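Long-range contacts in tylactone synthase starter module and modules 1 & 2 (Streptomyces fradiae, PDB 2Z5L), which probably reduces a beta-keto group of the growing chain during tylactone assembly, using NADPH, as the first ketoreductase of the tylosin polyketide synthase: residues V362-V367 with A403-N408; A370-H374 with L414-R418; F386-V392 with P424-W430. All coordinates share one frame; numbering follows the deposited sequence.

Contact 1 (V362-V367 with A403-N408); sequences VRGAKV and AYAAAN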
loop_
_atom_site.group_PDB
_atom_site.type_symbol
_atom_site.label_atom_id
_atom_site.label_comp_id
_atom_site.label_asym_id
_atom_site.label_seq_id
_atom_site.Cartn_x
_atom_site.Cartn_y
_atom_site.Cartn_z
ATOM N N VAL A 362 5.365 -5.626 -10.920
ATOM C CA VAL A 362 4.893 -5.830 -9.562
ATOM C C VAL A 362 3.412 -5.550 -9.378
ATOM O O VAL A 362 2.715 -6.284 -8.663
ATOM C CB VAL A 362 5.719 -4.988 -8.574
ATOM C CG1 VAL A 362 5.119 -5.069 -7.156
ATOM C CG2 VAL A 362 7.138 -5.508 -8.566
ATOM N N ARG A 363 2.911 -4.498 -10.016
ATOM C CA ARG A 363 1.489 -4.195 -9.854
ATOM C C ARG A 363 0.576 -5.022 -10.748
ATOM O O ARG A 363 -0.585 -5.249 -10.408
ATOM C CB ARG A 363 1.222 -2.703 -10.060
ATOM C CG ARG A 363 1.432 -2.192 -11.450
ATOM C CD ARG A 363 1.478 -0.678 -11.398
ATOM N NE ARG A 363 0.287 -0.147 -10.742
ATOM C CZ ARG A 363 -0.893 -0.021 -11.341
ATOM N NH1 ARG A 363 -1.018 -0.383 -12.609
ATOM N NH2 ARG A 363 -1.944 0.453 -10.678
ATOM N N GLY A 364 1.105 -5.500 -11.870
ATOM C CA GLY A 364 0.297 -6.298 -12.782
ATOM C C GLY A 364 -0.620 -7.318 -12.125
ATOM O O GLY A 364 -1.855 -7.178 -12.143
ATOM N N ALA A 365 -0.030 -8.352 -11.535
ATOM C CA ALA A 365 -0.825 -9.405 -10.893
ATOM C C ALA A 365 -1.597 -8.935 -9.670
ATOM O O ALA A 365 -2.754 -9.326 -9.448
ATOM C CB ALA A 365 0.078 -10.572 -10.496
ATOM N N LYS A 366 -0.949 -8.096 -8.874
ATOM C CA LYS A 366 -1.564 -7.589 -7.660
ATOM C C LYS A 366 -2.667 -6.564 -7.935
ATOM O O LYS A 366 -3.861 -6.865 -7.803
ATOM C CB LYS A 366 -0.473 -7.004 -6.762
ATOM C CG LYS A 366 -0.902 -6.691 -5.349
ATOM C CD LYS A 366 0.297 -6.857 -4.442
ATOM C CE LYS A 366 0.467 -8.308 -4.034
ATOM N NZ LYS A 366 -0.454 -8.659 -2.941
ATOM N N VAL A 367 -2.278 -5.365 -8.346
ATOM C CA VAL A 367 -3.256 -4.314 -8.598
ATOM C C VAL A 367 -4.251 -4.625 -9.715
ATOM O O VAL A 367 -5.463 -4.621 -9.494
ATOM C CB VAL A 367 -2.570 -2.985 -8.922
ATOM C CG1 VAL A 367 -3.602 -1.873 -8.943
ATOM C CG2 VAL A 367 -1.500 -2.699 -7.903
ATOM N N ALA A 403 7.868 -0.475 -4.969
ATOM C CA ALA A 403 6.868 -0.822 -5.968
ATOM C C ALA A 403 5.855 -1.745 -5.334
ATOM O O ALA A 403 4.664 -1.710 -5.650
ATOM C CB ALA A 403 7.536 -1.498 -7.174
ATOM N N TYR A 404 6.327 -2.580 -4.419
ATOM C CA TYR A 404 5.435 -3.512 -3.739
ATOM C C TYR A 404 4.499 -2.779 -2.765
ATOM O O TYR A 404 3.334 -3.161 -2.581
ATOM C CB TYR A 404 6.258 -4.566 -2.991
ATOM C CG TYR A 404 5.472 -5.789 -2.592
ATOM C CD1 TYR A 404 4.844 -6.582 -3.558
ATOM C CD2 TYR A 404 5.413 -6.202 -1.257
ATOM C CE1 TYR A 404 4.193 -7.756 -3.213
ATOM C CE2 TYR A 404 4.765 -7.373 -0.899
ATOM C CZ TYR A 404 4.159 -8.149 -1.883
ATOM O OH TYR A 404 3.549 -9.334 -1.556
ATOM N N ALA A 405 5.022 -1.734 -2.129
ATOM C CA ALA A 405 4.219 -0.956 -1.189
ATOM C C ALA A 405 3.165 -0.137 -1.908
ATOM O O ALA A 405 2.055 0.056 -1.385
ATOM C CB ALA A 405 5.101 -0.049 -0.353
ATOM N N ALA A 406 3.501 0.357 -3.098
ATOM C CA ALA A 406 2.518 1.132 -3.839
ATOM C C ALA A 406 1.358 0.198 -4.182
ATOM O O ALA A 406 0.197 0.518 -3.920
ATOM C CB ALA A 406 3.133 1.720 -5.111
ATOM N N ALA A 407 1.687 -0.977 -4.714
ATOM C CA ALA A 407 0.679 -1.953 -5.125
ATOM C C ALA A 407 -0.233 -2.421 -3.990
ATOM O O ALA A 407 -1.455 -2.474 -4.138
ATOM C CB ALA A 407 1.356 -3.155 -5.774
ATOM N N ASN A 408 0.363 -2.781 -2.862
ATOM C CA ASN A 408 -0.415 -3.227 -1.726
ATOM C C ASN A 408 -1.249 -2.061 -1.180
ATOM O O ASN A 408 -2.425 -2.242 -0.841
ATOM C CB ASN A 408 0.510 -3.867 -0.687
ATOM C CG ASN A 408 0.934 -5.265 -1.105
ATOM O OD1 ASN A 408 0.117 -6.189 -1.107
ATOM N ND2 ASN A 408 2.194 -5.423 -1.487
#
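Lys-366 meets Asn-408 through two differently placed side chains: the lysine starts with CG anti to its backbone N (chi1 -168°) and then bends twice, at its third and fourth torsions, while the asparagine sets CG beside its own N (chi1 -76°). These turns carry NZ to the amide oxygen, and NZ donates to OD1 of Asn-408 at 3.1 Å, tilted from the carbonyl plane. The pair belongs to two neighbouring helices of the short-chain dehydrogenase/reductase Rossmann fold, 356-376 and 402-419. Their short segments run nearly parallel, 24° between directions, with axes 9.2 Å apart at closest approach. Ala-407 sits where the backbones are nearest: its CB lies 3.6 Å from CG2 of Val-367, and the CA atoms of Arg-363 and Ala-407 come within 5.3 Å. Further toward the helix starts, CG1 of Val-362 reaches the edge of the Tyr-404 ring, in its plane, 3.9 Å from CD1. The lysine chain crosses that tyrosine at about a right angle, with CE 3.9 Å from CE1. Lys-366, Tyr-404 and Asn-408, with Ser-391 of the adjoining strand, probably form the Ser-Tyr-Lys-Asn catalytic set of short-chain dehydrogenase/reductase ketoreductases. The amide of Asn-408 is gripped at both ends: OD1 accepts from the lysine, while ND2 donates back to the carbonyl O of Tyr-404 at 2.8 Å, above the plane of that carbonyl. The same oxygen takes the helical bond from Asn-408 N, arriving from the other face of its plane. The bonds at OD1 and ND2 restrict rotation of the amide and leave its nitrogen over the aromatic system: ND2 of Asn-408 stands 3.1 Å above the plane of the Tyr-404 ring, over its centre.

Contact 2 (A370-H374 with L414-R418); sequences AELLH and LAERR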
loop_
_atom_site.group_PDB
_atom_site.type_symbol
_atom_site.label_atom_id
_atom_site.label_comp_id
_atom_site.label_asym_id
_atom_site.label_seq_id
_atom_site.Cartn_x
_atom_site.Cartn_y
_atom_site.Cartn_z
ATOM N N ALA A 370 -6.846 -7.498 -8.817
ATOM C CA ALA A 370 -7.906 -7.117 -7.896
ATOM C C ALA A 370 -8.898 -6.148 -8.533
ATOM O O ALA A 370 -10.102 -6.203 -8.265
ATOM C CB ALA A 370 -7.303 -6.485 -6.651
ATOM N N GLU A 371 -8.392 -5.260 -9.383
ATOM C CA GLU A 371 -9.257 -4.280 -10.024
ATOM C C GLU A 371 -10.181 -4.965 -11.045
ATOM O O GLU A 371 -11.332 -4.571 -11.191
ATOM C CB GLU A 371 -8.402 -3.180 -10.679
ATOM C CG GLU A 371 -9.187 -2.013 -11.289
ATOM C CD GLU A 371 -9.987 -1.201 -10.259
ATOM O OE1 GLU A 371 -9.399 -0.719 -9.259
ATOM O OE2 GLU A 371 -11.209 -1.039 -10.468
ATOM N N LEU A 372 -9.682 -5.992 -11.730
ATOM C CA LEU A 372 -10.493 -6.724 -12.697
ATOM C C LEU A 372 -11.553 -7.570 -11.988
ATOM O O LEU A 372 -12.679 -7.700 -12.470
ATOM C CB LEU A 372 -9.628 -7.635 -13.569
ATOM C CG LEU A 372 -8.919 -6.944 -14.723
ATOM C CD1 LEU A 372 -7.957 -7.896 -15.377
ATOM C CD2 LEU A 372 -9.960 -6.437 -15.737
ATOM N N LEU A 373 -11.186 -8.162 -10.853
ATOM C CA LEU A 373 -12.126 -8.971 -10.093
ATOM C C LEU A 373 -13.218 -8.061 -9.554
ATOM O O LEU A 373 -14.377 -8.463 -9.420
ATOM C CB LEU A 373 -11.431 -9.676 -8.930
ATOM C CG LEU A 373 -10.386 -10.734 -9.277
ATOM C CD1 LEU A 373 -9.618 -11.089 -8.007
ATOM C CD2 LEU A 373 -11.040 -11.968 -9.876
ATOM N N HIS A 374 -12.835 -6.829 -9.250
ATOM C CA HIS A 374 -13.757 -5.828 -8.739
ATOM C C HIS A 374 -14.836 -5.507 -9.784
ATOM O O HIS A 374 -16.008 -5.387 -9.449
ATOM C CB HIS A 374 -12.978 -4.552 -8.375
ATOM C CG HIS A 374 -13.843 -3.356 -8.139
ATOM N ND1 HIS A 374 -14.662 -3.232 -7.039
ATOM C CD2 HIS A 374 -13.990 -2.209 -8.848
ATOM C CE1 HIS A 374 -15.273 -2.058 -7.075
ATOM N NE2 HIS A 374 -14.881 -1.419 -8.164
ATOM N N LEU A 414 -8.929 0.040 -2.559
ATOM C CA LEU A 414 -9.991 -0.624 -3.294
ATOM C C LEU A 414 -10.974 -1.236 -2.303
ATOM O O LEU A 414 -12.188 -1.206 -2.523
ATOM C CB LEU A 414 -9.417 -1.712 -4.201
ATOM C CG LEU A 414 -10.435 -2.620 -4.914
ATOM C CD1 LEU A 414 -11.219 -1.829 -5.949
ATOM C CD2 LEU A 414 -9.696 -3.776 -5.597
ATOM N N ALA A 415 -10.452 -1.771 -1.205
ATOM C CA ALA A 415 -11.296 -2.370 -0.182
ATOM C C ALA A 415 -12.208 -1.288 0.381
ATOM O O ALA A 415 -13.429 -1.456 0.438
ATOM C CB ALA A 415 -10.433 -2.963 0.933
ATOM N N GLU A 416 -11.600 -0.171 0.781
ATOM C CA GLU A 416 -12.334 0.966 1.342
ATOM C C GLU A 416 -13.389 1.471 0.370
ATOM O O GLU A 416 -14.550 1.635 0.739
ATOM C CB GLU A 416 -11.381 2.122 1.695
ATOM C CG GLU A 416 -10.289 1.752 2.689
ATOM C CD GLU A 416 -9.630 2.965 3.339
ATOM O OE1 GLU A 416 -10.294 3.660 4.134
ATOM O OE2 GLU A 416 -8.444 3.225 3.062
ATOM N N ARG A 417 -12.989 1.715 -0.872
ATOM C CA ARG A 417 -13.944 2.200 -1.844
ATOM C C ARG A 417 -15.091 1.225 -2.072
ATOM O O ARG A 417 -16.234 1.640 -2.288
ATOM C CB ARG A 417 -13.258 2.517 -3.171
ATOM C CG ARG A 417 -12.287 3.687 -3.087
ATOM C CD ARG A 417 -11.954 4.198 -4.470
ATOM N NE ARG A 417 -11.448 3.142 -5.347
ATOM C CZ ARG A 417 -10.210 2.649 -5.289
ATOM N NH1 ARG A 417 -9.349 3.116 -4.395
ATOM N NH2 ARG A 417 -9.824 1.704 -6.136
ATOM N N ARG A 418 -14.794 -0.069 -2.027
ATOM C CA ARG A 418 -15.825 -1.091 -2.242
ATOM C C ARG A 418 -16.889 -1.110 -1.154
ATOM O O ARG A 418 -18.081 -1.036 -1.440
ATOM C CB ARG A 418 -15.202 -2.490 -2.333
ATOM C CG ARG A 418 -14.718 -2.880 -3.712
ATOM C CD ARG A 418 -14.185 -4.308 -3.712
ATOM N NE ARG A 418 -15.232 -5.305 -3.479
ATOM C CZ ARG A 418 -16.066 -5.753 -4.414
ATOM N NH1 ARG A 418 -15.984 -5.298 -5.655
ATOM N NH2 ARG A 418 -16.985 -6.663 -4.107
HETATM O O HOH W 1 -11.511 0.670 -8.237
#
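The imidazole of His-374 and the guanidinium of Arg-418 stand almost upright to one another, their planes 86° apart, and the two side chains run antiparallel alongside one another. NH1 of Arg-418 donates to ND1 of His-374 at 2.8 Å, with 150° at the hydrogen; the acceptor lies close to the guanidinium plane, whereas the donor is tilted out of the ring plane. That direction is consistent with ND1 being the unprotonated nitrogen. The aliphatic part of the arginine also lies against the ring, CG being 3.5 Å from CE1 of His-374. Leu-414 comes in over one face of the imidazole, as a CH-pi contact with CD1 3.9 Å from the centroid, and its other methyl, CD2, sits 3.8 Å from CB of Ala-370. With chi1 at 173° the fork of Leu-414 reaches across the gap between helices 356-376 and 402-419, which pack side by side on one face of the Rossmann sheet, with Leu-388 beneath. Beside the histidine, Glu-371 and Arg-417 turn their flat ends nearly coplanar, but OE1 to NH2 is a long 4.0 Å salt bridge. A water closes it, donating to OE1 of Glu-371 at 2.7 Å and accepting from NH2 of Arg-417 at 2.9 Å. Both arginines have further partners: Arg-417 NH1 bonds to Pro-158 O, Arg-418 NE to Pro-424 O.

Contact 3 (F386-V392 with P424-W430); sequences FVLFSSV and PATSVAW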
loop_
_atom_site.group_PDB
_atom_site.type_symbol
_atom_site.label_atom_id
_atom_site.label_comp_id
_atom_site.label_asym_id
_atom_site.label_seq_id
_atom_site.Cartn_x
_atom_site.Cartn_y
_atom_site.Cartn_z
ATOM N N PHE A 386 -14.973 -10.744 -0.598
ATOM C CA PHE A 386 -13.951 -10.233 -1.501
ATOM C C PHE A 386 -12.712 -9.987 -0.625
ATOM O O PHE A 386 -12.579 -8.943 0.026
ATOM C CB PHE A 386 -14.452 -8.922 -2.113
ATOM C CG PHE A 386 -13.757 -8.523 -3.382
ATOM C CD1 PHE A 386 -14.102 -9.101 -4.596
ATOM C CD2 PHE A 386 -12.763 -7.550 -3.363
ATOM C CE1 PHE A 386 -13.466 -8.707 -5.780
ATOM C CE2 PHE A 386 -12.124 -7.152 -4.539
ATOM C CZ PHE A 386 -12.474 -7.732 -5.749
ATOM N N VAL A 387 -11.804 -10.953 -0.609
ATOM C CA VAL A 387 -10.615 -10.854 0.216
ATOM C C VAL A 387 -9.340 -10.549 -0.552
ATOM O O VAL A 387 -8.960 -11.268 -1.485
ATOM C CB VAL A 387 -10.421 -12.161 1.000
ATOM C CG1 VAL A 387 -9.389 -11.972 2.087
ATOM C CG2 VAL A 387 -11.747 -12.595 1.587
ATOM N N LEU A 388 -8.668 -9.479 -0.150
ATOM C CA LEU A 388 -7.432 -9.105 -0.807
ATOM C C LEU A 388 -6.290 -9.304 0.167
ATOM O O LEU A 388 -6.366 -8.900 1.336
ATOM C CB LEU A 388 -7.490 -7.648 -1.289
ATOM C CG LEU A 388 -8.666 -7.264 -2.208
ATOM C CD1 LEU A 388 -8.594 -5.790 -2.514
ATOM C CD2 LEU A 388 -8.642 -8.066 -3.508
ATOM N N PHE A 389 -5.244 -9.963 -0.318
ATOM C CA PHE A 389 -4.052 -10.230 0.490
ATOM C C PHE A 389 -3.045 -9.126 0.245
ATOM O O PHE A 389 -2.352 -9.107 -0.767
ATOM C CB PHE A 389 -3.444 -11.584 0.115
ATOM C CG PHE A 389 -4.169 -12.743 0.712
ATOM C CD1 PHE A 389 -5.496 -12.989 0.377
ATOM C CD2 PHE A 389 -3.537 -13.584 1.618
ATOM C CE1 PHE A 389 -6.188 -14.062 0.935
ATOM C CE2 PHE A 389 -4.223 -14.657 2.178
ATOM C CZ PHE A 389 -5.555 -14.897 1.833
ATOM N N SER A 390 -2.994 -8.193 1.185
ATOM C CA SER A 390 -2.087 -7.075 1.109
ATOM C C SER A 390 -0.816 -7.449 1.874
ATOM O O SER A 390 -0.612 -8.604 2.239
ATOM C CB SER A 390 -2.754 -5.831 1.714
ATOM O OG SER A 390 -1.979 -4.679 1.490
ATOM N N SER A 391 0.026 -6.453 2.106
ATOM C CA SER A 391 1.289 -6.613 2.814
ATOM C C SER A 391 1.473 -5.403 3.731
ATOM O O SER A 391 1.034 -4.294 3.408
ATOM C CB SER A 391 2.446 -6.674 1.811
ATOM O OG SER A 391 3.694 -6.716 2.487
ATOM N N VAL A 392 2.135 -5.621 4.863
ATOM C CA VAL A 392 2.397 -4.552 5.825
ATOM C C VAL A 392 3.342 -3.527 5.189
ATOM O O VAL A 392 3.461 -2.388 5.656
ATOM C CB VAL A 392 3.045 -5.109 7.116
ATOM C CG1 VAL A 392 4.445 -5.595 6.816
ATOM C CG2 VAL A 392 3.052 -4.044 8.204
ATOM N N PRO A 424 -19.049 -5.990 -0.865
ATOM C CA PRO A 424 -18.236 -6.742 0.097
ATOM C C PRO A 424 -16.752 -6.611 -0.247
ATOM O O PRO A 424 -16.391 -6.491 -1.421
ATOM C CB PRO A 424 -18.759 -8.168 -0.063
ATOM C CG PRO A 424 -19.086 -8.227 -1.524
ATOM C CD PRO A 424 -19.780 -6.899 -1.766
ATOM N N ALA A 425 -15.904 -6.616 0.779
ATOM C CA ALA A 425 -14.463 -6.499 0.583
ATOM C C ALA A 425 -13.727 -6.450 1.916
ATOM O O ALA A 425 -14.195 -5.833 2.869
ATOM C CB ALA A 425 -14.141 -5.237 -0.237
ATOM N N THR A 426 -12.571 -7.103 1.968
ATOM C CA THR A 426 -11.731 -7.146 3.165
ATOM C C THR A 426 -10.272 -7.144 2.678
ATOM O O THR A 426 -9.917 -7.907 1.778
ATOM C CB THR A 426 -11.975 -8.441 3.978
ATOM O OG1 THR A 426 -13.380 -8.638 4.171
ATOM C CG2 THR A 426 -11.296 -8.355 5.327
ATOM N N SER A 427 -9.428 -6.298 3.269
ATOM C CA SER A 427 -8.020 -6.217 2.870
ATOM C C SER A 427 -7.109 -6.389 4.077
ATOM O O SER A 427 -7.138 -5.579 5.007
ATOM C CB SER A 427 -7.731 -4.870 2.191
ATOM O OG SER A 427 -6.390 -4.794 1.735
ATOM N N VAL A 428 -6.301 -7.447 4.070
ATOM C CA VAL A 428 -5.401 -7.717 5.188
ATOM C C VAL A 428 -3.940 -7.483 4.816
ATOM O O VAL A 428 -3.428 -8.089 3.881
ATOM C CB VAL A 428 -5.553 -9.170 5.688
ATOM C CG1 VAL A 428 -4.740 -9.362 6.952
ATOM C CG2 VAL A 428 -7.020 -9.489 5.945
ATOM N N ALA A 429 -3.283 -6.598 5.558
ATOM C CA ALA A 429 -1.879 -6.275 5.334
ATOM C C ALA A 429 -1.027 -7.254 6.143
ATOM O O ALA A 429 -0.682 -6.998 7.298
ATOM C CB ALA A 429 -1.591 -4.832 5.762
ATOM N N TRP A 430 -0.683 -8.374 5.518
ATOM C CA TRP A 430 0.082 -9.417 6.180
ATOM C C TRP A 430 1.512 -9.047 6.513
ATOM O O TRP A 430 2.089 -8.119 5.945
ATOM C CB TRP A 430 0.073 -10.693 5.329
ATOM C CG TRP A 430 -1.298 -11.261 5.133
ATOM C CD1 TRP A 430 -2.126 -11.063 4.058
ATOM C CD2 TRP A 430 -2.053 -12.033 6.078
ATOM N NE1 TRP A 430 -3.343 -11.652 4.286
ATOM C CE2 TRP A 430 -3.332 -12.245 5.516
ATOM C CE3 TRP A 430 -1.780 -12.545 7.350
ATOM C CZ2 TRP A 430 -4.331 -12.959 6.174
ATOM C CZ3 TRP A 430 -2.785 -13.264 8.016
ATOM C CH2 TRP A 430 -4.043 -13.452 7.427
HETATM O O HOH W 2 -15.162 -9.520 2.072
#
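Leu-388, Thr-426 and Val-428 make the regular part of this parallel pair. Leu-388 N donates to Thr-426 O at 2.8 Å and 169°, and Leu-388 O receives Val-428 N at 3.1 Å and 165°, a nearly linear ladder reinforced by CA-H...O contacts. Past this section the bonds grow uneven. Ser-390 N still binds Val-428 O at 2.7 Å, though more bent, while Trp-430 N to Ser-390 O is weak at 3.3 Å; Val-392 N then restores a short bond to Trp-430 O. The strands are successive ones of a Rossmann fold, joined by the beta-alpha-beta crossover through helix 402-419. Ser-390 and Ser-427 face that helix, where both hydroxyls bond to Asp-412. On the reverse side of the sheet, below helix 457-470, Phe-389 and Trp-430 have planes only 25° apart, with an offset that leaves little ring overlap: CD2 of Phe-389 nears NE1 of Trp-430 at 3.3 Å, and the centroids of the phenyl and the five-membered ring are 5.0 Å apart. At the starting end the backbones stay close, Thr-426 N donating to Phe-386 O at 2.7 Å; the contrast there lies in partly exposed Pro-424 and a bridging water, which accepts from Phe-386 N at 2.9 Å and hydrogen-bonds to Thr-426 OG1. The Phe-386 ring leads away from the partner strand toward Arg-418, its cation-pi partner.

Overall arrangement
Contacts 1 and 2 are two levels of one helix pair, 356-376 with 402-419, their centres about 13 Å apart; contact 3 is the strand pair they rest on, about 13 Å from contact 1 and 10 Å from contact 2, centre to centre. The probable active site lies where contacts 1 and 3 meet, contact 1 supplying Lys-366, Tyr-404 and Asn-408 and contact 3 Ser-391: Lys-366 NZ is 2.9 Å from Phe-389 O, Asn-408 OD1 3.2 Å from Ser-391 N, and Tyr-404 CE2 3.6 Å from Ser-391 OG. Contact 2 meets the strands nearer their start, Ala-415 CB lying 3.5 Å from Ser-427 CB. The segments alternate along the chain, as expected of consecutive Rossmann units.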